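Local coordinates for protein alpha-rhamnosidase (Dictyoglomus thermophilum, PDB 6I60) that probably hydrolyses terminal non-reducing alpha-L-rhamnose residues in alpha-L-rhamnosides, at residues G362-D367 and P445-L450; I378-N383 and Y417-E422; E388-H393 and Y438-G443. All coordinates share one frame; numbering follows the deposited sequence.

Interaction 1 of 3, residues G362-D367 and P445-L450; sequences GTYVYD and PGVPTL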
loop_
_atom_site.group_PDB
_atom_site.type_symbol
_atom_site.label_atom_id
_atom_site.label_comp_id
_atom_site.label_asym_id
_atom_site.label_seq_id
_atom_site.Cartn_x
_atom_site.Cartn_y
_atom_site.Cartn_z
ATOM N N GLY A 362 -17.671 -17.823 -32.301
ATOM C CA GLY A 362 -16.248 -17.575 -32.243
ATOM C C GLY A 362 -15.787 -16.765 -31.052
ATOM O O GLY A 362 -14.578 -16.714 -30.789
ATOM N N THR A 363 -16.703 -16.134 -30.324
ATOM C CA THR A 363 -16.380 -15.330 -29.154
ATOM C C THR A 363 -16.672 -16.149 -27.902
ATOM O O THR A 363 -17.794 -16.632 -27.721
ATOM C CB THR A 363 -17.190 -14.034 -29.149
ATOM O OG1 THR A 363 -16.985 -13.332 -30.383
ATOM C CG2 THR A 363 -16.779 -13.144 -27.987
ATOM N N TYR A 364 -15.665 -16.304 -27.043
ATOM C CA TYR A 364 -15.787 -17.074 -25.813
ATOM C C TYR A 364 -15.446 -16.188 -24.623
ATOM O O TYR A 364 -14.398 -15.533 -24.610
ATOM C CB TYR A 364 -14.886 -18.311 -25.854
ATOM C CG TYR A 364 -15.315 -19.297 -26.914
ATOM C CD1 TYR A 364 -14.808 -19.220 -28.206
ATOM C CD2 TYR A 364 -16.245 -20.288 -26.632
ATOM C CE1 TYR A 364 -15.208 -20.112 -29.184
ATOM C CE2 TYR A 364 -16.651 -21.185 -27.602
ATOM C CZ TYR A 364 -16.130 -21.092 -28.877
ATOM O OH TYR A 364 -16.534 -21.982 -29.843
ATOM N N VAL A 365 -16.332 -16.173 -23.630
ATOM C CA VAL A 365 -16.230 -15.282 -22.480
ATOM C C VAL A 365 -15.967 -16.112 -21.232
ATOM O O VAL A 365 -16.643 -17.122 -20.997
ATOM C CB VAL A 365 -17.505 -14.440 -22.312
ATOM C CG1 VAL A 365 -17.502 -13.752 -20.960
ATOM C CG2 VAL A 365 -17.626 -13.430 -23.441
ATOM N N TYR A 366 -14.999 -15.679 -20.429
ATOM C CA TYR A 366 -14.661 -16.327 -19.172
ATOM C C TYR A 366 -15.056 -15.438 -18.000
ATOM O O TYR A 366 -14.995 -14.209 -18.083
ATOM C CB TYR A 366 -13.164 -16.635 -19.095
ATOM C CG TYR A 366 -12.736 -17.811 -19.939
ATOM C CD1 TYR A 366 -12.511 -17.667 -21.302
ATOM C CD2 TYR A 366 -12.557 -19.065 -19.375
ATOM C CE1 TYR A 366 -12.119 -18.740 -22.078
ATOM C CE2 TYR A 366 -12.165 -20.143 -20.141
ATOM C CZ TYR A 366 -11.946 -19.975 -21.492
ATOM O OH TYR A 366 -11.555 -21.046 -22.259
ATOM N N ASP A 367 -15.462 -16.072 -16.905
ATOM C CA ASP A 367 -15.781 -15.380 -15.663
ATOM C C ASP A 367 -14.903 -15.952 -14.561
ATOM O O ASP A 367 -14.904 -17.166 -14.327
ATOM C CB ASP A 367 -17.262 -15.526 -15.310
ATOM C CG ASP A 367 -17.626 -14.817 -14.017
ATOM O OD1 ASP A 367 -16.803 -14.019 -13.523
ATOM O OD2 ASP A 367 -18.737 -15.056 -13.497
ATOM N N PRO A 445 -7.997 -21.040 -31.676
ATOM C CA PRO A 445 -8.061 -22.184 -32.596
ATOM C C PRO A 445 -8.985 -23.279 -32.088
ATOM O O PRO A 445 -8.522 -24.323 -31.616
ATOM C CB PRO A 445 -6.606 -22.663 -32.665
ATOM C CG PRO A 445 -5.997 -22.202 -31.382
ATOM C CD PRO A 445 -6.667 -20.896 -31.059
ATOM N N GLY A 446 -10.287 -23.050 -32.178
ATOM C CA GLY A 446 -11.281 -23.981 -31.695
ATOM C C GLY A 446 -11.982 -23.485 -30.447
ATOM O O GLY A 446 -11.987 -22.293 -30.124
ATOM N N VAL A 447 -12.586 -24.426 -29.731
ATOM C CA VAL A 447 -13.302 -24.136 -28.494
ATOM C C VAL A 447 -12.304 -24.216 -27.342
ATOM O O VAL A 447 -11.653 -25.258 -27.177
ATOM C CB VAL A 447 -14.466 -25.111 -28.276
ATOM C CG1 VAL A 447 -15.275 -24.714 -27.052
ATOM C CG2 VAL A 447 -15.353 -25.162 -29.511
ATOM N N PRO A 448 -12.141 -23.162 -26.547
ATOM C CA PRO A 448 -11.255 -23.236 -25.385
ATOM C C PRO A 448 -11.985 -23.755 -24.152
ATOM O O PRO A 448 -13.214 -23.756 -24.071
ATOM C CB PRO A 448 -10.818 -21.777 -25.196
ATOM C CG PRO A 448 -11.979 -20.976 -25.694
ATOM C CD PRO A 448 -12.700 -21.810 -26.736
ATOM N N THR A 449 -11.193 -24.213 -23.187
ATOM C CA THR A 449 -11.701 -24.758 -21.934
ATOM C C THR A 449 -11.287 -23.865 -20.771
ATOM O O THR A 449 -10.677 -22.807 -20.949
ATOM C CB THR A 449 -11.202 -26.188 -21.715
ATOM O OG1 THR A 449 -9.928 -26.154 -21.058
ATOM C CG2 THR A 449 -11.061 -26.918 -23.038
ATOM N N LEU A 450 -11.622 -24.309 -19.561
ATOM C CA LEU A 450 -11.258 -23.578 -18.354
ATOM C C LEU A 450 -9.812 -23.810 -17.936
ATOM O O LEU A 450 -9.343 -23.150 -17.002
ATOM C CB LEU A 450 -12.193 -23.959 -17.205
ATOM C CG LEU A 450 -13.692 -23.828 -17.484
ATOM C CD1 LEU A 450 -14.501 -24.103 -16.227
ATOM C CD2 LEU A 450 -14.017 -22.451 -18.039
#

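Interaction 2 of 3, residues I378-N383 and Y417-E422; sequences IKVRTN and YITKGE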
loop_
_atom_site.group_PDB
_atom_site.type_symbol
_atom_site.label_atom_id
_atom_site.label_comp_id
_atom_site.label_asym_id
_atom_site.label_seq_id
_atom_site.Cartn_x
_atom_site.Cartn_y
_atom_site.Cartn_z
ATOM N N ILE A 378 -2.721 -17.631 -21.657
ATOM C CA ILE A 378 -3.500 -18.452 -22.575
ATOM C C ILE A 378 -2.629 -19.594 -23.078
ATOM O O ILE A 378 -1.411 -19.456 -23.238
ATOM C CB ILE A 378 -4.067 -17.617 -23.746
ATOM C CG1 ILE A 378 -5.173 -18.386 -24.474
ATOM C CG2 ILE A 378 -2.963 -17.200 -24.715
ATOM C CD1 ILE A 378 -5.809 -17.608 -25.605
ATOM N N LYS A 379 -3.263 -20.742 -23.298
ATOM C CA LYS A 379 -2.626 -21.903 -23.908
ATOM C C LYS A 379 -3.289 -22.146 -25.255
ATOM O O LYS A 379 -4.516 -22.272 -25.330
ATOM C CB LYS A 379 -2.745 -23.136 -23.011
ATOM C CG LYS A 379 -2.189 -22.953 -21.607
ATOM C CD LYS A 379 -2.361 -24.221 -20.778
ATOM C CE LYS A 379 -1.806 -24.050 -19.373
ATOM N NZ LYS A 379 -2.792 -24.450 -18.329
ATOM N N VAL A 380 -2.488 -22.192 -26.316
ATOM C CA VAL A 380 -3.007 -22.346 -27.668
ATOM C C VAL A 380 -2.359 -23.560 -28.320
ATOM O O VAL A 380 -1.231 -23.942 -27.994
ATOM C CB VAL A 380 -2.781 -21.075 -28.518
ATOM C CG1 VAL A 380 -3.107 -19.830 -27.709
ATOM C CG2 VAL A 380 -1.355 -21.014 -29.033
ATOM N N ARG A 381 -3.102 -24.180 -29.238
ATOM C CA ARG A 381 -2.614 -25.310 -30.032
ATOM C C ARG A 381 -3.116 -25.087 -31.455
ATOM O O ARG A 381 -4.297 -25.303 -31.739
ATOM C CB ARG A 381 -3.095 -26.644 -29.475
ATOM C CG ARG A 381 -2.654 -26.935 -28.051
ATOM C CD ARG A 381 -3.566 -27.958 -27.394
ATOM N NE ARG A 381 -4.080 -27.488 -26.113
ATOM C CZ ARG A 381 -3.563 -27.819 -24.934
ATOM N NH1 ARG A 381 -2.512 -28.627 -24.873
ATOM N NH2 ARG A 381 -4.095 -27.343 -23.817
ATOM N N THR A 382 -2.227 -24.658 -32.338
ATOM C CA THR A 382 -2.692 -24.224 -33.651
ATOM C C THR A 382 -1.948 -24.867 -34.811
ATOM O O THR A 382 -2.578 -25.187 -35.824
ATOM C CB THR A 382 -2.588 -22.694 -33.760
ATOM O OG1 THR A 382 -2.720 -22.298 -35.130
ATOM C CG2 THR A 382 -1.251 -22.210 -33.217
ATOM N N ASN A 383 -0.625 -25.034 -34.704
ATOM C CA ASN A 383 0.220 -25.566 -35.772
ATOM C C ASN A 383 0.293 -24.626 -36.975
ATOM O O ASN A 383 1.316 -24.583 -37.666
ATOM C CB ASN A 383 -0.256 -26.954 -36.212
ATOM C CG ASN A 383 0.587 -28.069 -35.631
ATOM O OD1 ASN A 383 1.680 -27.831 -35.117
ATOM N ND2 ASN A 383 0.084 -29.297 -35.710
ATOM N N TYR A 417 -2.054 -11.679 -29.390
ATOM C CA TYR A 417 -0.963 -12.628 -29.572
ATOM C C TYR A 417 -1.116 -13.301 -30.927
ATOM O O TYR A 417 -2.171 -13.874 -31.221
ATOM C CB TYR A 417 -0.945 -13.673 -28.455
ATOM C CG TYR A 417 0.066 -14.777 -28.667
ATOM C CD1 TYR A 417 1.422 -14.552 -28.468
ATOM C CD2 TYR A 417 -0.336 -16.046 -29.064
ATOM C CE1 TYR A 417 2.348 -15.561 -28.657
ATOM C CE2 TYR A 417 0.581 -17.059 -29.256
ATOM C CZ TYR A 417 1.922 -16.812 -29.051
ATOM O OH TYR A 417 2.836 -17.823 -29.242
ATOM N N ILE A 418 -0.070 -13.231 -31.746
ATOM C CA ILE A 418 -0.042 -13.876 -33.053
ATOM C C ILE A 418 0.769 -15.157 -32.925
ATOM O O ILE A 418 1.949 -15.121 -32.555
ATOM C CB ILE A 418 0.545 -12.949 -34.128
ATOM C CG1 ILE A 418 -0.298 -11.678 -34.247
ATOM C CG2 ILE A 418 0.611 -13.662 -35.467
ATOM C CD1 ILE A 418 0.495 -10.406 -34.068
ATOM N N THR A 419 0.140 -16.287 -33.236
ATOM C CA THR A 419 0.737 -17.587 -32.974
ATOM C C THR A 419 1.917 -17.857 -33.908
ATOM O O THR A 419 2.069 -17.239 -34.967
ATOM C CB THR A 419 -0.306 -18.693 -33.128
ATOM O OG1 THR A 419 -0.620 -18.868 -34.515
ATOM C CG2 THR A 419 -1.579 -18.337 -32.368
ATOM N N LYS A 420 2.762 -18.803 -33.493
ATOM C CA LYS A 420 3.885 -19.260 -34.300
ATOM C C LYS A 420 3.630 -20.596 -34.984
ATOM O O LYS A 420 4.292 -20.897 -35.982
ATOM C CB LYS A 420 5.149 -19.377 -33.441
ATOM C CG LYS A 420 5.241 -18.353 -32.327
ATOM C CD LYS A 420 5.876 -18.949 -31.082
ATOM C CE LYS A 420 6.408 -17.864 -30.161
ATOM N NZ LYS A 420 7.535 -18.362 -29.328
ATOM N N GLY A 421 2.702 -21.400 -34.466
ATOM C CA GLY A 421 2.360 -22.673 -35.075
ATOM C C GLY A 421 3.254 -23.824 -34.664
ATOM O O GLY A 421 3.593 -24.679 -35.489
ATOM N N GLU A 422 3.641 -23.866 -33.389
ATOM C CA GLU A 422 4.535 -24.893 -32.876
ATOM C C GLU A 422 3.787 -26.007 -32.152
ATOM O O GLU A 422 4.400 -26.758 -31.383
ATOM C CB GLU A 422 5.577 -24.268 -31.948
ATOM C CG GLU A 422 6.072 -22.905 -32.406
ATOM C CD GLU A 422 7.541 -22.686 -32.095
ATOM O OE1 GLU A 422 8.321 -22.441 -33.040
ATOM O OE2 GLU A 422 7.914 -22.758 -30.905
#

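Interaction 3 of 3, residues E388-H393 and Y438-G443; sequences EIRIRH and YVEILG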
loop_
_atom_site.group_PDB
_atom_site.type_symbol
_atom_site.label_atom_id
_atom_site.label_comp_id
_atom_site.label_asym_id
_atom_site.label_seq_id
_atom_site.Cartn_x
_atom_site.Cartn_y
_atom_site.Cartn_z
ATOM N N GLU A 388 -4.280 -14.596 -35.350
ATOM C CA GLU A 388 -4.378 -13.566 -34.327
ATOM C C GLU A 388 -5.370 -13.972 -33.245
ATOM O O GLU A 388 -6.465 -14.460 -33.539
ATOM C CB GLU A 388 -4.799 -12.232 -34.946
ATOM C CG GLU A 388 -5.218 -11.180 -33.929
ATOM C CD GLU A 388 -5.092 -9.765 -34.462
ATOM O OE1 GLU A 388 -4.181 -9.514 -35.281
ATOM O OE2 GLU A 388 -5.902 -8.903 -34.059
ATOM N N ILE A 389 -4.976 -13.772 -31.990
ATOM C CA ILE A 389 -5.823 -14.034 -30.832
ATOM C C ILE A 389 -5.934 -12.740 -30.040
ATOM O O ILE A 389 -4.918 -12.177 -29.616
ATOM C CB ILE A 389 -5.269 -15.173 -29.962
ATOM C CG1 ILE A 389 -5.648 -16.527 -30.563
ATOM C CG2 ILE A 389 -5.783 -15.063 -28.532
ATOM C CD1 ILE A 389 -4.825 -17.674 -30.042
ATOM N N ARG A 390 -7.162 -12.267 -29.851
ATOM C CA ARG A 390 -7.433 -11.006 -29.175
ATOM C C ARG A 390 -8.071 -11.284 -27.822
ATOM O O ARG A 390 -9.074 -12.002 -27.740
ATOM C CB ARG A 390 -8.347 -10.122 -30.026
ATOM C CG ARG A 390 -8.499 -8.702 -29.515
ATOM C CD ARG A 390 -9.483 -7.918 -30.369
ATOM N NE ARG A 390 -10.871 -8.220 -30.029
ATOM C CZ ARG A 390 -11.909 -7.956 -30.816
ATOM N NH1 ARG A 390 -11.720 -7.382 -31.997
ATOM N NH2 ARG A 390 -13.138 -8.265 -30.424
ATOM N N ILE A 391 -7.493 -10.716 -26.767
ATOM C CA ILE A 391 -7.946 -10.930 -25.397
ATOM C C ILE A 391 -8.423 -9.594 -24.845
ATOM O O ILE A 391 -7.619 -8.671 -24.661
ATOM C CB ILE A 391 -6.841 -11.521 -24.512
ATOM C CG1 ILE A 391 -6.198 -12.730 -25.191
ATOM C CG2 ILE A 391 -7.396 -11.894 -23.148
ATOM C CD1 ILE A 391 -4.862 -13.118 -24.599
ATOM N N ARG A 392 -9.719 -9.490 -24.569
ATOM C CA ARG A 392 -10.308 -8.297 -23.982
ATOM C C ARG A 392 -10.682 -8.553 -22.527
ATOM O O ARG A 392 -10.987 -9.684 -22.135
ATOM C CB ARG A 392 -11.547 -7.853 -24.764
ATOM C CG ARG A 392 -11.297 -7.632 -26.246
ATOM C CD ARG A 392 -12.520 -7.038 -26.926
ATOM N NE ARG A 392 -12.588 -5.591 -26.755
ATOM C CZ ARG A 392 -13.595 -4.834 -27.178
ATOM N NH1 ARG A 392 -14.628 -5.389 -27.800
ATOM N NH2 ARG A 392 -13.570 -3.522 -26.976
ATOM N N HIS A 393 -10.658 -7.489 -21.728
ATOM C CA HIS A 393 -10.936 -7.570 -20.300
ATOM C C HIS A 393 -11.977 -6.526 -19.921
ATOM O O HIS A 393 -11.990 -5.421 -20.472
ATOM C CB HIS A 393 -9.661 -7.361 -19.469
ATOM C CG HIS A 393 -8.467 -8.097 -19.992
ATOM N ND1 HIS A 393 -7.828 -7.748 -21.163
ATOM C CD2 HIS A 393 -7.787 -9.158 -19.495
ATOM C CE1 HIS A 393 -6.812 -8.566 -21.370
ATOM N NE2 HIS A 393 -6.764 -9.430 -20.372
ATOM N N TYR A 438 -14.103 -10.471 -16.007
ATOM C CA TYR A 438 -14.411 -11.295 -17.162
ATOM C C TYR A 438 -13.362 -11.081 -18.244
ATOM O O TYR A 438 -12.663 -10.064 -18.275
ATOM C CB TYR A 438 -15.812 -10.981 -17.713
ATOM C CG TYR A 438 -16.879 -10.853 -16.646
ATOM C CD1 TYR A 438 -17.119 -9.637 -16.016
ATOM C CD2 TYR A 438 -17.646 -11.948 -16.266
ATOM C CE1 TYR A 438 -18.090 -9.515 -15.040
ATOM C CE2 TYR A 438 -18.621 -11.835 -15.290
ATOM C CZ TYR A 438 -18.839 -10.615 -14.680
ATOM O OH TYR A 438 -19.806 -10.490 -13.708
ATOM N N VAL A 439 -13.265 -12.059 -19.142
ATOM C CA VAL A 439 -12.281 -12.050 -20.217
ATOM C C VAL A 439 -12.956 -12.553 -21.484
ATOM O O VAL A 439 -13.628 -13.589 -21.464
ATOM C CB VAL A 439 -11.054 -12.919 -19.872
ATOM C CG1 VAL A 439 -10.383 -13.437 -21.135
ATOM C CG2 VAL A 439 -10.067 -12.132 -19.026
ATOM N N GLU A 440 -12.787 -11.820 -22.581
ATOM C CA GLU A 440 -13.298 -12.218 -23.885
ATOM C C GLU A 440 -12.129 -12.550 -24.801
ATOM O O GLU A 440 -11.174 -11.773 -24.897
ATOM C CB GLU A 440 -14.158 -11.113 -24.502
ATOM C CG GLU A 440 -14.429 -11.304 -25.983
ATOM C CD GLU A 440 -14.954 -10.050 -26.646
ATOM O OE1 GLU A 440 -16.059 -9.601 -26.275
ATOM O OE2 GLU A 440 -14.264 -9.514 -27.539
ATOM N N ILE A 441 -12.202 -13.699 -25.466
ATOM C CA ILE A 441 -11.157 -14.153 -26.379
ATOM C C ILE A 441 -11.789 -14.425 -27.735
ATOM O O ILE A 441 -12.718 -15.235 -27.843
ATOM C CB ILE A 441 -10.437 -15.404 -25.852
ATOM C CG1 ILE A 441 -9.858 -15.138 -24.464
ATOM C CG2 ILE A 441 -9.342 -15.838 -26.821
ATOM C CD1 ILE A 441 -10.066 -16.275 -23.503
ATOM N N LEU A 442 -11.285 -13.753 -28.765
ATOM C CA LEU A 442 -11.735 -13.951 -30.134
ATOM C C LEU A 442 -10.570 -14.462 -30.964
ATOM O O LEU A 442 -9.458 -13.931 -30.872
ATOM C CB LEU A 442 -12.287 -12.653 -30.731
ATOM C CG LEU A 442 -12.747 -12.741 -32.188
ATOM C CD1 LEU A 442 -14.262 -12.882 -32.267
ATOM C CD2 LEU A 442 -12.271 -11.535 -32.990
ATOM N N GLY A 443 -10.821 -15.493 -31.762
ATOM C CA GLY A 443 -9.807 -16.055 -32.626
ATOM C C GLY A 443 -9.090 -17.273 -32.090
ATOM O O GLY A 443 -8.040 -17.635 -32.635
#

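Interaction 1 of 3, residues G362-D367 and P445-L450
Tyr364 rests one face of its ring on Pro448. Pro448 CD lies 3.6 Å from the centroid of the Tyr364 ring and only 12° off its normal, a CH-pi contact made over the middle of the phenol. The ring gets there because CG stands beside the backbone N and anti to the carbonyl carbon (chi1 -65°), on a residue that already faces the 445-450 loop.

Other apolar contacts lie on both sides of that CH-pi contact along the loop. Val447 crosses the outer end of Tyr364 at about a right angle, with Val447 CG1 3.8 Å from Tyr364 CE2 and Val447 CG2 3.4 Å from Tyr364 OH. Pro448 CG also meets the edge of the Tyr366 ring. Further along, Leu450 CD2 comes within 3.6 Å of Tyr366 CE2. With an alanine in place of Tyr364, Pro448 CD would probably lose its aromatic platform and Val447 its neighbour, opening a gap between strand and loop.

All this belongs to the concanavalin-like domain, consistent with a beta-sandwich: the loop carries the chain from strand 438-442, hydrogen-bonded neighbour of strand 363-368, over to strand 453-458 in another sheet. Both tyrosines, alternate residues of their strand, point toward this connection, and Tyr366 also packs on Ile441 and Met356.

The polar contact is modelled as a hydrogen bond from Tyr366 OH to Thr449 O, at the ring edge near its plane, too short as built for its exact length to be trusted. Thr449 is tied down further by its own neighbours, OG1 bonding to Glu451 N and its backbone N to Asp452 OD2.

Interaction 2 of 3, residues I378-N383 and Y417-E422
Gly421 and Asn383 meet backbone to backbone, their CA atoms 3.7 Å apart, in the two turns that follow strands 375-380 and 414-418. Asn383 CA offers its hydrogen to Gly421 O, a CA-H...O contact of 3.5 Å with 143° at the hydrogen. Asn383 OD1 lies near the same carbonyl, 3.7 Å from Gly421 O, but as modelled both are acceptors and no hydrogen bond joins them. Glycine fits the turn for two reasons: a CB would run into Asn383 O, and at these backbone angles it would also press on the carbonyl of the preceding residue.

Thr382 is the third main contributor. Its OG1 is anti to the backbone N (chi1 166°) and bonds to Glu384 O, which leaves CG2 to do the touching. That methyl meets Thr419 tip to tip, with Thr382 CG2 3.6 Å from both CB and OG1 of Thr419, and it also comes within 4.1 Å of Gly421 CA. Deeper in, Val380 CG2 approaches Tyr417 CE2 at 4.4 Å and Thr419 CG2 at 4.3 Å, a loose apolar patch that Ile389 of strand 388-394 extends.

The two strands belong to different sheets of the concanavalin-like domain, so the contact joins the two layers where both segments leave their strands. Glu425 of strand 425-427 organises the second turn: OE2 takes the backbone N-H of Gly421 and of Glu422, while OE1 takes Lys420 N and Tyr417 OH.

The two segments share no hydrogen bond of their own. Methyls and close backbone make the junction, Thr382 OG1 and Tyr417 OH find partners outside the two segments, and Glu425, gripped by four donors, probably remains ionised and fixes the turn that Asn383 leans on.

Interaction 3 of 3, residues E388-H393 and Y438-G443
Arg392 and Glu440 exchange two backbone hydrogen bonds, Arg392 N to Glu440 O at 2.7 Å and Glu440 N to Arg392 O at 2.8 Å. Arg390 and Leu442 form the next such pair, linked N to O in each direction. Between and beyond them Ile391 faces Ile441 and His393 faces Val439 as non-hydrogen-bonded pairs, so the strands run antiparallel, their axes 159° apart.

Over this ladder Glu440 reaches across to the arginines. Arg390 NH2 makes a weak hydrogen bond, part of a salt bridge, to Glu440 OE2 at 3.3 Å. The oxygen sits at the edge of the guanidinium, near its plane, and the carboxylate is turned 41° against it. Arg390, bent at chi3 (80°), brings its guanidinium flat over Leu442 CD2. Arg392 runs alongside Glu440, but its NH1 remains 4.1 Å from OE2, beyond a salt bridge. Tyr405 completes the cluster, in a cation-pi contact with Arg392 and a weak hydrogen bond to Glu440 OE1.

The opposite face is mostly apolar. Ile389 CG2 lies 4.0 Å from Ile441 CG2, the two side chains side by side, and Ile391 CG2 is 3.9 Å from Val439 CG1. Val439 CG2 touches His393 CD2 at 3.8 Å; that imidazole is held by ND1 on Ala413 O and stacks with His434.

Ile389, Ile391 and Val439 also pack on strand 375-380 of the other sheet. A charged, partly solvent-facing side and a mostly apolar side buried against a second sheet are consistent with a strand pair of a beta-sandwich, here in the concanavalin-like domain.

Interactions 1 and 3 share a sheet and lie about 9 Å apart, centre to centre. Strand 363-368 borders 438-442, with Tyr366 N 2.7 Å from Val439 O. On the other side of 388-394 runs 414-418, where Ile389 N is 2.9 Å from Tyr417 O, tying interaction 3 to interaction 2. Ile389 also bridges the layers, its CD1 3.6 Å from Val380 CG1. Interactions 1 and 2 touch where Pro445 CG packs at 3.6 Å on Arg381 O. None of the three includes the diethylene glycol ether pocket of Tyr656, Glu659 and Leu660; the side chain of Tyr438 lies about 5 Å from a bound triethylene glycol, probably from the crystallisation liquor.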